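Local coordinates for coenzyme A transferase (Yersinia pestis, PDB 3QLI), which probably transfers coenzyme A between an acyl-CoA and a carboxylic acid such as acetate, at residues A[103-108]-A[119-124]. Numbering follows the deposited sequence.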
# COMPACT_ATOMS: atom_id res chain seq x y z
N ALA A 103 10.43 -21.31 -5.11
CA ALA A 103 10.39 -22.72 -5.49
C ALA A 103 10.97 -23.62 -4.40
O ALA A 103 10.41 -24.68 -4.08
CB ALA A 103 11.11 -22.95 -6.82
N VAL A 104 12.09 -23.21 -3.82
CA VAL A 104 12.73 -24.00 -2.76
C VAL A 104 11.81 -24.23 -1.56
O VAL A 104 11.69 -25.35 -1.06
CB VAL A 104 14.06 -23.35 -2.30
CG1 VAL A 104 14.63 -24.09 -1.09
CG2 VAL A 104 15.06 -23.30 -3.45
N GLU A 105 11.16 -23.17 -1.09
CA GLU A 105 10.25 -23.28 0.05
C GLU A 105 8.95 -24.01 -0.31
O GLU A 105 8.39 -24.73 0.50
CB GLU A 105 9.92 -21.90 0.63
CG GLU A 105 11.07 -21.22 1.33
CD GLU A 105 12.07 -20.61 0.36
OE1 GLU A 105 11.70 -20.31 -0.80
OE2 GLU A 105 13.24 -20.41 0.77
N ARG A 106 8.45 -23.78 -1.52
CA ARG A 106 7.28 -24.53 -1.98
C ARG A 106 7.54 -26.04 -1.88
O ARG A 106 6.69 -26.79 -1.39
CB ARG A 106 6.89 -24.13 -3.40
CG ARG A 106 6.25 -22.75 -3.48
CD ARG A 106 5.49 -22.55 -4.80
NE ARG A 106 6.38 -22.54 -5.95
CZ ARG A 106 6.99 -21.45 -6.44
NH1 ARG A 106 6.81 -20.27 -5.87
NH2 ARG A 106 7.77 -21.56 -7.50
N ALA A 107 8.70 -26.49 -2.35
CA ALA A 107 9.07 -27.91 -2.24
C ALA A 107 9.11 -28.40 -0.79
O ALA A 107 8.61 -29.48 -0.46
CB ALA A 107 10.41 -28.17 -2.94
N LEU A 108 9.71 -27.61 0.09
CA LEU A 108 9.75 -27.97 1.51
C LEU A 108 8.35 -28.03 2.10
O LEU A 108 8.03 -28.96 2.86
CB LEU A 108 10.57 -26.94 2.29
CG LEU A 108 12.07 -26.86 2.02
CD1 LEU A 108 12.66 -25.65 2.74
CD2 LEU A 108 12.75 -28.15 2.47
N LYS A 119 4.68 -28.52 9.69
CA LYS A 119 4.99 -27.16 9.29
C LYS A 119 6.51 -27.10 9.32
O LYS A 119 7.12 -27.36 10.36
CB LYS A 119 4.39 -26.14 10.25
CG LYS A 119 4.54 -24.70 9.79
CD LYS A 119 3.88 -23.73 10.75
CE LYS A 119 3.01 -22.73 10.01
NZ LYS A 119 3.81 -21.87 9.09
N VAL A 120 7.13 -26.78 8.19
CA VAL A 120 8.59 -26.83 8.10
C VAL A 120 9.18 -25.52 7.59
O VAL A 120 10.39 -25.31 7.66
CB VAL A 120 9.05 -28.01 7.23
CG1 VAL A 120 8.65 -29.33 7.88
CG2 VAL A 120 8.44 -27.91 5.84
N VAL A 121 8.33 -24.64 7.08
CA VAL A 121 8.71 -23.29 6.72
C VAL A 121 7.88 -22.32 7.53
O VAL A 121 6.66 -22.46 7.63
CB VAL A 121 8.50 -23.01 5.22
CG1 VAL A 121 8.64 -21.51 4.91
CG2 VAL A 121 9.45 -23.87 4.36
N ASN A 122 8.53 -21.34 8.15
CA ASN A 122 7.81 -20.36 8.95
C ASN A 122 7.84 -18.99 8.30
O ASN A 122 8.71 -18.17 8.59
CB ASN A 122 8.36 -20.29 10.36
CG ASN A 122 7.26 -20.19 11.40
OD1 ASN A 122 6.35 -19.36 11.29
ND2 ASN A 122 7.32 -21.06 12.40
N TYR A 123 6.90 -18.76 7.39
CA TYR A 123 6.80 -17.49 6.70
C TYR A 123 6.69 -16.32 7.68
O TYR A 123 5.89 -16.36 8.61
CB TYR A 123 5.59 -17.50 5.77
CG TYR A 123 5.32 -16.19 5.05
CD1 TYR A 123 6.22 -15.69 4.11
CD2 TYR A 123 4.16 -15.48 5.29
CE1 TYR A 123 5.97 -14.49 3.45
CE2 TYR A 123 3.90 -14.28 4.64
CZ TYR A 123 4.80 -13.80 3.72
OH TYR A 123 4.53 -12.61 3.07
N VAL A 124 7.50 -15.29 7.46
CA VAL A 124 7.45 -14.06 8.25
C VAL A 124 6.88 -12.96 7.36
O VAL A 124 7.56 -12.50 6.44
CB VAL A 124 8.87 -13.64 8.71
CG1 VAL A 124 8.81 -12.36 9.55
CG2 VAL A 124 9.54 -14.79 9.48
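The carboxylate of Glu105 is gripped at both oxygens, while the CB of the same residue packs on Val121. OE2 is hydrogen-bonded to the hydroxyls of Tyr74 and Thr77, and OE1 accepts a hydrogen bond from Thr102 N, just before helix 103-114, as in the glutamate half of a capping box. The chain bends at its second torsion (chi2 78°), which carries the carboxylate off from 119-124. The residue therefore meets the loop through its aliphatic base and backbone. Glu105 CB lies 4.2 Å from Val121 CG2, and Glu105 O lies 4.1 Å from the same methyl.

One turn later, Leu108 faces the loop. Val121 CG2 sits 3.9 Å from Leu108 CB and 4.0 Å from Leu108 CD1. The two side chains cross at about a right angle. With chi1 169°, CG2 of Val121 lies beside its backbone N, anti to the carbonyl carbon, and this branch makes the closest approaches to both Glu105 and Leu108. Val120 adds a second methyl. Its CG2 approaches the carbonyl of Leu108, 3.2 Å from Leu108 O, a tight contact for a carbon. The same methyl is 4.3 Å from Leu108 CB.

Further bonds hold the loop: Val120 O accepts one from Asn91 ND2, Asn122 and Val124 make backbone bonds to Pro96 and Ser98 at strand 94-98, an outer strand of the parallel sheet, and Tyr123 makes backbone bonds to the second subunit.

Ala103 and Arg106, which bind CoA in this protein, lie on the same helical segment. Two valines and the apolar parts of Leu108 and Glu105 thus pack the start of this helix against the returning chain, and the buried acid, held by neutral donors, ties the helix start both to Thr102 and to the end of strand 70-74 with the residues just beyond it.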